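Local coordinates for cyclic nucleotide-binding domain (CNMP-BD) protein (Geobacter metallireducens, PDB 3MDP) that probably binds a cyclic nucleotide through a double-stranded beta-helix domain and may act as a DNA-binding transcription factor, at residues N44-L52 against D109-E117; M51-Y62 against S97-V108. One frame throughout, in Å; residues are numbered along the deposited sequence.

Interaction 1: N44-L52 against D109-E117; sequences NSKADNLML and DINGARLRE. With EDO (1,2-ethanediol), chain C.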
loop_
_atom_site.group_PDB
_atom_site.type_symbol
_atom_site.label_atom_id
_atom_site.label_comp_id
_atom_site.label_asym_id
_atom_site.label_seq_id
_atom_site.Cartn_x
_atom_site.Cartn_y
_atom_site.Cartn_z
ATOM N N ASN A 44 -13.023 -0.579 12.476
ATOM C CA ASN A 44 -14.348 -0.396 11.892
ATOM C C ASN A 44 -14.872 1.027 11.919
ATOM O O ASN A 44 -15.887 1.299 11.299
ATOM C CB ASN A 44 -15.368 -1.389 12.461
ATOM C CG ASN A 44 -15.011 -2.814 12.115
ATOM O OD1 ASN A 44 -14.535 -3.093 11.004
ATOM N ND2 ASN A 44 -15.192 -3.715 13.058
ATOM N N SER A 45 -14.176 1.944 12.582
ATOM C CA SER A 45 -14.578 3.354 12.555
ATOM C C SER A 45 -14.185 3.953 11.229
ATOM O O SER A 45 -13.195 3.531 10.610
ATOM C CB SER A 45 -13.929 4.181 13.682
ATOM O OG SER A 45 -14.406 3.806 14.954
ATOM N N LYS A 46 -14.933 4.978 10.819
ATOM C CA LYS A 46 -14.588 5.761 9.639
ATOM C C LYS A 46 -13.185 6.319 9.803
ATOM O O LYS A 46 -12.859 6.919 10.828
ATOM C CB LYS A 46 -15.604 6.888 9.427
ATOM C CG LYS A 46 -15.452 7.696 8.149
ATOM C CD LYS A 46 -15.640 6.879 6.859
ATOM C CE LYS A 46 -16.037 7.794 5.710
ATOM N NZ LYS A 46 -15.253 7.485 4.516
ATOM N N ALA A 47 -12.352 6.117 8.799
ATOM C CA ALA A 47 -10.953 6.509 8.877
ATOM C C ALA A 47 -10.800 8.000 8.532
ATOM O O ALA A 47 -10.519 8.349 7.405
ATOM C CB ALA A 47 -10.082 5.631 7.956
ATOM N N ASP A 48 -11.029 8.866 9.514
ATOM C CA ASP A 48 -10.998 10.294 9.279
ATOM C C ASP A 48 -9.686 10.966 9.711
ATOM O O ASP A 48 -9.567 12.194 9.604
ATOM C CB ASP A 48 -12.204 10.955 9.977
ATOM C CG ASP A 48 -13.497 10.800 9.170
ATOM O OD1 ASP A 48 -13.434 10.623 7.937
ATOM O OD2 ASP A 48 -14.564 10.866 9.780
ATOM N N ASN A 49 -8.702 10.171 10.154
ATOM C CA ASN A 49 -7.411 10.684 10.641
ATOM C C ASN A 49 -6.240 9.819 10.178
ATOM O O ASN A 49 -6.222 8.604 10.431
ATOM C CB ASN A 49 -7.405 10.740 12.165
ATOM C CG ASN A 49 -8.508 11.630 12.720
ATOM O OD1 ASN A 49 -9.651 11.199 12.863
ATOM N ND2 ASN A 49 -8.175 12.888 13.004
ATOM N N LEU A 50 -5.296 10.441 9.465
ATOM C CA LEU A 50 -4.050 9.809 9.084
ATOM C C LEU A 50 -3.010 10.370 10.069
ATOM O O LEU A 50 -2.995 11.573 10.339
ATOM C CB LEU A 50 -3.708 10.143 7.639
ATOM C CG LEU A 50 -2.388 9.559 7.135
ATOM C CD1 LEU A 50 -2.508 8.046 7.025
ATOM C CD2 LEU A 50 -1.979 10.193 5.823
HETATM N N MSE A 51 -2.203 9.500 10.651
HETATM C CA MSE A 51 -1.239 9.948 11.655
HETATM C C MSE A 51 0.193 9.608 11.287
HETATM O O MSE A 51 0.455 8.597 10.638
HETATM C CB MSE A 51 -1.597 9.390 13.030
HETATM C CG MSE A 51 -2.784 10.106 13.595
HETATM SE SE MSE A 51 -3.473 9.167 15.112
HETATM C CE MSE A 51 -5.017 10.314 15.535
ATOM N N LEU A 52 1.096 10.508 11.647
ATOM C CA LEU A 52 2.553 10.296 11.567
ATOM C C LEU A 52 3.025 10.244 13.024
ATOM O O LEU A 52 2.732 11.145 13.804
ATOM C CB LEU A 52 3.266 11.451 10.841
ATOM C CG LEU A 52 4.800 11.475 10.989
ATOM C CD1 LEU A 52 5.424 10.386 10.130
ATOM C CD2 LEU A 52 5.335 12.875 10.628
ATOM N N ASP A 109 -1.519 14.648 13.367
ATOM C CA ASP A 109 -2.872 14.182 13.036
ATOM C C ASP A 109 -3.388 14.972 11.823
ATOM O O ASP A 109 -3.580 16.186 11.879
ATOM C CB ASP A 109 -3.765 14.382 14.271
ATOM C CG ASP A 109 -5.210 13.912 14.084
ATOM O OD1 ASP A 109 -5.544 13.334 13.049
ATOM O OD2 ASP A 109 -6.028 14.171 15.003
ATOM N N ILE A 110 -3.577 14.263 10.727
ATOM C CA ILE A 110 -3.964 14.839 9.451
ATOM C C ILE A 110 -5.428 14.498 9.168
ATOM O O ILE A 110 -5.857 13.357 9.358
ATOM C CB ILE A 110 -3.056 14.333 8.315
ATOM C CG1 ILE A 110 -1.592 14.439 8.747
ATOM C CG2 ILE A 110 -3.349 15.125 7.018
ATOM C CD1 ILE A 110 -0.607 13.744 7.843
ATOM N N ASN A 111 -6.175 15.495 8.725
ATOM C CA ASN A 111 -7.600 15.357 8.422
ATOM C C ASN A 111 -7.780 14.498 7.178
ATOM O O ASN A 111 -7.462 14.927 6.063
ATOM C CB ASN A 111 -8.236 16.747 8.242
ATOM C CG ASN A 111 -9.764 16.686 8.082
ATOM O OD1 ASN A 111 -10.276 15.857 7.354
ATOM N ND2 ASN A 111 -10.474 17.571 8.763
ATOM N N GLY A 112 -8.242 13.265 7.378
ATOM C CA GLY A 112 -8.367 12.320 6.283
ATOM C C GLY A 112 -9.458 12.704 5.282
ATOM O O GLY A 112 -9.287 12.509 4.084
ATOM N N ALA A 113 -10.572 13.264 5.759
ATOM C CA ALA A 113 -11.631 13.714 4.848
ATOM C C ALA A 113 -11.091 14.761 3.890
ATOM O O ALA A 113 -11.358 14.708 2.689
ATOM C CB ALA A 113 -12.844 14.261 5.630
ATOM N N ARG A 114 -10.285 15.688 4.413
ATOM C CA ARG A 114 -9.630 16.693 3.571
ATOM C C ARG A 114 -8.648 16.075 2.608
ATOM O O ARG A 114 -8.602 16.468 1.431
ATOM C CB ARG A 114 -8.931 17.769 4.411
ATOM C CG ARG A 114 -9.843 18.699 5.130
ATOM C CD ARG A 114 -10.778 19.429 4.136
ATOM N NE ARG A 114 -11.393 20.613 4.716
ATOM C CZ ARG A 114 -12.455 21.256 4.212
ATOM N NH1 ARG A 114 -13.058 20.848 3.106
ATOM N NH2 ARG A 114 -12.911 22.330 4.827
ATOM N N LEU A 115 -7.864 15.091 3.059
ATOM C CA LEU A 115 -6.899 14.459 2.133
ATOM C C LEU A 115 -7.618 13.796 0.980
ATOM O O LEU A 115 -7.137 13.796 -0.166
ATOM C CB LEU A 115 -6.042 13.408 2.833
ATOM C CG LEU A 115 -4.879 13.870 3.684
ATOM C CD1 LEU A 115 -4.217 12.651 4.334
ATOM C CD2 LEU A 115 -3.868 14.710 2.868
ATOM N N ARG A 116 -8.742 13.173 1.292
ATOM C CA ARG A 116 -9.550 12.536 0.253
ATOM C C ARG A 116 -10.057 13.555 -0.766
ATOM O O ARG A 116 -9.986 13.291 -1.967
ATOM C CB ARG A 116 -10.689 11.708 0.858
ATOM C CG ARG A 116 -10.186 10.429 1.515
ATOM C CD ARG A 116 -11.281 9.461 1.930
ATOM N NE ARG A 116 -12.176 9.982 2.969
ATOM C CZ ARG A 116 -11.999 9.890 4.284
ATOM N NH1 ARG A 116 -10.922 9.316 4.809
ATOM N NH2 ARG A 116 -12.912 10.414 5.095
ATOM N N GLU A 117 -10.514 14.724 -0.311
ATOM C CA GLU A 117 -11.017 15.777 -1.222
ATOM C C GLU A 117 -9.918 16.254 -2.127
ATOM O O GLU A 117 -10.101 16.399 -3.345
ATOM C CB GLU A 117 -11.511 17.003 -0.466
ATOM C CG GLU A 117 -12.846 16.828 0.165
ATOM C CD GLU A 117 -13.190 17.935 1.148
ATOM O OE1 GLU A 117 -12.528 19.002 1.190
ATOM O OE2 GLU A 117 -14.140 17.724 1.916
HETATM C C1 EDO C . -7.463 16.029 12.300
HETATM O O1 EDO C . -8.723 16.492 11.784
HETATM C C2 EDO C . -6.646 17.191 12.837
HETATM O O2 EDO C . -5.962 17.776 11.742
#
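D109 meets the amide of N49 on the face of the sheet that also carries M51. N49 ND2 donates to D109 OD1 over 2.7 Å on the syn lone pair, and amide and carboxylate are turned 46° against each other. With CG anti to the backbone N (chi1 -179°), the carboxylate of D109 extends toward the neighbouring strand. The other oxygen, OD2, forms a salt bridge with K32 of strand 29-34.

I110 pairs with L50 as an antiparallel hydrogen-bonded pair: I110 N reaches L50 O at 2.8 Å and I110 O takes L50 N at 3.0 Å. N111 then ends the strand and N-caps helix 112-121, its OD1 accepting from R114 N. At G112 the helix begins, and its N donates to D48 O from above the carbonyl plane; a CB here would crowd the backbone of A47 and D48.

One turn on, L115 CD1 touches L50 CD2 at 3.6 Å, the two leucines crossing at about a right angle. R116 closes the contact with its guanidinium edge: NH1 donates to A47 O over 2.8 Å, and NH2 forms a salt bridge to D48 OD1 over 2.9 Å, only 2° out of the guanidinium plane. NH1 is also bonded to S88 O, and K46 NZ lies over one face.

This ties the turn before strand 49-55 to the helix, close to S87 of the succinate site. The bonds to A47, D48 and S88 fix the rotation of the R116 guanidinium, and the carboxylate of D48 probably eases the repulsion between R116 and K46.

Interaction 2: M51-Y62 against S97-V108; sequences MLLLEGGVELFY and SSARATKPVRVV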
loop_
_atom_site.group_PDB
_atom_site.type_symbol
_atom_site.label_atom_id
_atom_site.label_comp_id
_atom_site.label_asym_id
_atom_site.label_seq_id
_atom_site.Cartn_x
_atom_site.Cartn_y
_atom_site.Cartn_z
HETATM N N MSE A 51 -2.203 9.500 10.651
HETATM C CA MSE A 51 -1.239 9.948 11.655
HETATM C C MSE A 51 0.193 9.608 11.287
HETATM O O MSE A 51 0.455 8.597 10.638
HETATM C CB MSE A 51 -1.597 9.390 13.030
HETATM C CG MSE A 51 -2.784 10.106 13.595
HETATM SE SE MSE A 51 -3.473 9.167 15.112
HETATM C CE MSE A 51 -5.017 10.314 15.535
ATOM N N LEU A 52 1.096 10.508 11.647
ATOM C CA LEU A 52 2.553 10.296 11.567
ATOM C C LEU A 52 3.025 10.244 13.024
ATOM O O LEU A 52 2.732 11.145 13.804
ATOM C CB LEU A 52 3.266 11.451 10.841
ATOM C CG LEU A 52 4.800 11.475 10.989
ATOM C CD1 LEU A 52 5.424 10.386 10.130
ATOM C CD2 LEU A 52 5.335 12.875 10.628
ATOM N N LEU A 53 3.671 9.155 13.402
ATOM C CA LEU A 53 4.178 9.004 14.760
ATOM C C LEU A 53 5.465 9.790 14.931
ATOM O O LEU A 53 6.447 9.553 14.244
ATOM C CB LEU A 53 4.379 7.530 15.081
ATOM C CG LEU A 53 4.740 7.180 16.519
ATOM C CD1 LEU A 53 3.708 7.715 17.537
ATOM C CD2 LEU A 53 4.943 5.672 16.625
ATOM N N LEU A 54 5.443 10.747 15.841
ATOM C CA LEU A 54 6.622 11.572 16.125
ATOM C C LEU A 54 7.448 11.045 17.281
ATOM O O LEU A 54 8.679 11.140 17.260
ATOM C CB LEU A 54 6.214 12.997 16.427
ATOM C CG LEU A 54 5.463 13.755 15.330
ATOM C CD1 LEU A 54 4.973 15.077 15.869
ATOM C CD2 LEU A 54 6.378 13.960 14.086
ATOM N N GLU A 55 6.772 10.507 18.287
ATOM C CA GLU A 55 7.411 10.066 19.503
ATOM C C GLU A 55 6.540 8.998 20.145
ATOM O O GLU A 55 5.310 9.073 20.075
ATOM C CB GLU A 55 7.581 11.249 20.468
ATOM C CG GLU A 55 8.278 10.891 21.772
ATOM C CD GLU A 55 8.117 11.972 22.819
ATOM O OE1 GLU A 55 7.902 13.143 22.429
ATOM O OE2 GLU A 55 8.190 11.646 24.023
ATOM N N GLY A 56 7.199 7.999 20.740
ATOM C CA GLY A 56 6.546 6.919 21.451
ATOM C C GLY A 56 6.365 5.657 20.634
ATOM O O GLY A 56 7.212 5.292 19.805
ATOM N N GLY A 57 5.259 4.967 20.882
ATOM C CA GLY A 57 5.064 3.653 20.304
ATOM C C GLY A 57 3.579 3.417 20.149
ATOM O O GLY A 57 2.792 3.793 21.015
ATOM N N VAL A 58 3.215 2.754 19.057
ATOM C CA VAL A 58 1.835 2.399 18.783
ATOM C C VAL A 58 1.730 0.935 18.398
ATOM O O VAL A 58 2.577 0.396 17.667
ATOM C CB VAL A 58 1.227 3.294 17.688
ATOM C CG1 VAL A 58 -0.033 2.646 17.063
ATOM C CG2 VAL A 58 0.907 4.682 18.257
ATOM N N GLU A 59 0.705 0.280 18.929
ATOM C CA GLU A 59 0.365 -1.072 18.511
ATOM C C GLU A 59 -0.923 -1.067 17.695
ATOM O O GLU A 59 -1.925 -0.446 18.081
ATOM C CB GLU A 59 0.227 -1.987 19.725
ATOM C CG GLU A 59 1.564 -2.535 20.201
ATOM C CD GLU A 59 1.431 -3.612 21.254
ATOM O OE1 GLU A 59 0.282 -4.017 21.554
ATOM O OE2 GLU A 59 2.475 -4.052 21.776
ATOM N N LEU A 60 -0.895 -1.740 16.546
ATOM C CA LEU A 60 -2.103 -1.932 15.786
ATOM C C LEU A 60 -2.562 -3.316 16.162
ATOM O O LEU A 60 -1.770 -4.267 16.140
ATOM C CB LEU A 60 -1.797 -1.827 14.297
ATOM C CG LEU A 60 -1.181 -0.498 13.875
ATOM C CD1 LEU A 60 -1.017 -0.486 12.374
ATOM C CD2 LEU A 60 -2.054 0.721 14.393
ATOM N N PHE A 61 -3.839 -3.438 16.507
ATOM C CA PHE A 61 -4.361 -4.686 17.039
ATOM C C PHE A 61 -5.839 -4.899 16.730
ATOM O O PHE A 61 -6.539 -3.985 16.300
ATOM C CB PHE A 61 -4.155 -4.692 18.556
ATOM C CG PHE A 61 -5.005 -3.686 19.285
ATOM C CD1 PHE A 61 -4.639 -2.340 19.324
ATOM C CD2 PHE A 61 -6.178 -4.070 19.915
ATOM C CE1 PHE A 61 -5.437 -1.404 19.985
ATOM C CE2 PHE A 61 -6.971 -3.138 20.582
ATOM C CZ PHE A 61 -6.604 -1.817 20.618
ATOM N N TYR A 62 -6.288 -6.128 16.960
ATOM C CA TYR A 62 -7.722 -6.476 17.018
ATOM C C TYR A 62 -8.204 -6.637 18.468
ATOM O O TYR A 62 -7.522 -7.271 19.290
ATOM C CB TYR A 62 -7.991 -7.787 16.303
ATOM C CG TYR A 62 -7.426 -7.872 14.904
ATOM C CD1 TYR A 62 -7.543 -6.811 14.015
ATOM C CD2 TYR A 62 -6.813 -9.038 14.459
ATOM C CE1 TYR A 62 -7.040 -6.898 12.736
ATOM C CE2 TYR A 62 -6.310 -9.143 13.170
ATOM C CZ TYR A 62 -6.429 -8.073 12.317
ATOM O OH TYR A 62 -5.938 -8.184 11.046
ATOM N N SER A 97 -7.839 -2.039 11.729
ATOM C CA SER A 97 -7.357 -2.440 13.038
ATOM C C SER A 97 -7.539 -1.278 13.983
ATOM O O SER A 97 -7.773 -0.161 13.542
ATOM C CB SER A 97 -5.881 -2.861 12.931
ATOM O OG SER A 97 -5.056 -1.757 12.618
ATOM N N SER A 98 -7.457 -1.542 15.284
ATOM C CA SER A 98 -7.400 -0.495 16.268
ATOM C C SER A 98 -5.942 -0.111 16.491
ATOM O O SER A 98 -5.040 -0.860 16.110
ATOM C CB SER A 98 -8.052 -0.940 17.576
ATOM O OG SER A 98 -9.411 -1.308 17.362
ATOM N N ALA A 99 -5.733 1.074 17.082
ATOM C CA ALA A 99 -4.411 1.574 17.457
ATOM C C ALA A 99 -4.376 2.028 18.918
ATOM O O ALA A 99 -5.256 2.774 19.383
ATOM C CB ALA A 99 -3.983 2.712 16.553
ATOM N N ARG A 100 -3.348 1.588 19.640
ATOM C CA ARG A 100 -3.158 2.037 21.003
ATOM C C ARG A 100 -1.721 2.451 21.267
ATOM O O ARG A 100 -0.759 1.877 20.697
ATOM C CB ARG A 100 -3.618 0.977 22.001
ATOM C CG ARG A 100 -2.835 -0.327 21.993
ATOM C CD ARG A 100 -3.391 -1.295 23.003
ATOM N NE ARG A 100 -2.884 -2.628 22.713
ATOM C CZ ARG A 100 -3.562 -3.761 22.873
ATOM N NH1 ARG A 100 -4.798 -3.770 23.373
ATOM N NH2 ARG A 100 -2.988 -4.906 22.525
ATOM N N ALA A 101 -1.590 3.443 22.144
ATOM C CA ALA A 101 -0.304 3.946 22.580
ATOM C C ALA A 101 0.340 2.943 23.544
ATOM O O ALA A 101 -0.294 2.489 24.501
ATOM C CB ALA A 101 -0.467 5.313 23.244
ATOM N N THR A 102 1.599 2.589 23.296
ATOM C CA THR A 102 2.330 1.701 24.220
ATOM C C THR A 102 3.333 2.473 25.068
ATOM O O THR A 102 3.936 1.911 25.973
ATOM C CB THR A 102 3.058 0.600 23.453
ATOM O OG1 THR A 102 3.981 1.208 22.555
ATOM C CG2 THR A 102 2.065 -0.212 22.650
ATOM N N LYS A 103 3.515 3.750 24.747
ATOM C CA LYS A 103 4.321 4.684 25.524
ATOM C C LYS A 103 3.667 6.039 25.316
ATOM O O LYS A 103 2.720 6.150 24.543
ATOM C CB LYS A 103 5.791 4.787 25.045
ATOM C CG LYS A 103 6.320 3.718 24.174
ATOM C CD LYS A 103 7.847 3.866 24.047
ATOM C CE LYS A 103 8.421 2.892 23.030
ATOM N NZ LYS A 103 9.895 2.656 23.220
ATOM N N PRO A 104 4.182 7.076 25.975
ATOM C CA PRO A 104 3.581 8.383 25.699
ATOM C C PRO A 104 3.795 8.743 24.228
ATOM O O PRO A 104 4.900 8.606 23.722
ATOM C CB PRO A 104 4.295 9.325 26.682
ATOM C CG PRO A 104 4.755 8.389 27.847
ATOM C CD PRO A 104 5.079 7.083 27.154
ATOM N N VAL A 105 2.723 9.135 23.541
ATOM C CA VAL A 105 2.738 9.296 22.082
ATOM C C VAL A 105 2.491 10.761 21.685
ATOM O O VAL A 105 1.643 11.433 22.280
ATOM C CB VAL A 105 1.697 8.369 21.442
ATOM C CG1 VAL A 105 1.221 8.877 20.050
ATOM C CG2 VAL A 105 2.239 6.942 21.346
ATOM N N ARG A 106 3.272 11.244 20.718
ATOM C CA ARG A 106 2.943 12.452 19.937
ATOM C C ARG A 106 2.863 12.090 18.454
ATOM O O ARG A 106 3.701 11.337 17.919
ATOM C CB ARG A 106 3.987 13.554 20.093
ATOM C CG ARG A 106 4.098 14.140 21.478
ATOM C CD ARG A 106 5.052 15.360 21.529
ATOM N NE ARG A 106 6.434 14.959 21.242
ATOM C CZ ARG A 106 7.132 15.269 20.145
ATOM N NH1 ARG A 106 6.636 16.039 19.184
ATOM N NH2 ARG A 106 8.371 14.820 20.021
ATOM N N VAL A 107 1.866 12.658 17.799
ATOM C CA VAL A 107 1.624 12.440 16.381
ATOM C C VAL A 107 1.334 13.767 15.683
ATOM O O VAL A 107 0.989 14.760 16.328
ATOM C CB VAL A 107 0.415 11.515 16.125
ATOM C CG1 VAL A 107 0.580 10.160 16.805
ATOM C CG2 VAL A 107 -0.958 12.189 16.590
ATOM N N VAL A 108 1.551 13.768 14.369
ATOM C CA VAL A 108 0.895 14.662 13.471
ATOM C C VAL A 108 -0.411 13.989 13.045
ATOM O O VAL A 108 -0.400 12.888 12.460
ATOM C CB VAL A 108 1.711 14.961 12.207
ATOM C CG1 VAL A 108 0.937 16.008 11.400
ATOM C CG2 VAL A 108 3.110 15.513 12.598
HETATM O O HOH W 1 7.307 8.541 24.761
HETATM O O HOH W 2 -9.962 -3.995 16.877
#
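This is a long antiparallel pairing of two bent chain segments, which passes from one sheet of the double-stranded beta-helix to the other. Two ladders are the evidence: strand 51-55 on 105-108, and strand 58-61 on 98-101, with G56 and G57 facing the 102-104 turn between them.

In the first ladder L52 and V108 exchange backbone bonds, and their side chains lie side by side. A classic beta bulge follows: R106 O accepts from both L54 N (2.8 Å) and E55 N (3.2 Å). The bulge sets E55 beside R106, whose NE (2.6 Å) and NH2 (3.0 Å) both donate to E55 OE1, nearly in the guanidinium plane, while L54 CB lies over one face of that group. NH1 bridges to E31. An alanine in place of R106 is likely to leave the carboxylates of E55 and E31 without this shared counter-charge and to uncover L54.

At the bend a CB on G56 would clash with P104 O, and its backbone angles themselves call for glycine. G57 O accepts from T102 N at 2.8 Å.

The second ladder carries a stack. F61 CG sits between backbone N and carbonyl carbon (chi1 68°), placing the ring between R100 and S98. The R100 guanidinium lies flat on one face, centres 3.8 Å apart and planes at 10°, and S98 CB makes a CH-pi contact on the opposite face at 3.7 Å from the centroid.

Around this pairing, strand 29-34 flanks 105-111, strand 83-84 flanks 49-55, strand 74-78 flanks 58-61, and Y62 packs on H142 of the second subunit.

In the fold
Interactions 1 and 2 have centres 15 Å apart and follow one another along strands 49-55 and 105-111, sharing M51 and L52. Along the chain, interaction 2 is nested inside the loop closed by interaction 1. The antiparallel pairing therefore runs from the start of helix 112-121 along the two inner strands, 105-111 and 49-55, of the sheet ordered 29-34, 105-111, 49-55, 83-84, and on into the second sheet, where 58-61 pairs with 98-101. Residues of the succinate site lie near both: S87 and G85 beside interaction 1, R140 and T96 beside interaction 2. The paired strands thus join the two sheets, consistent with a pocket between them, as in other cyclic nucleotide-binding domains.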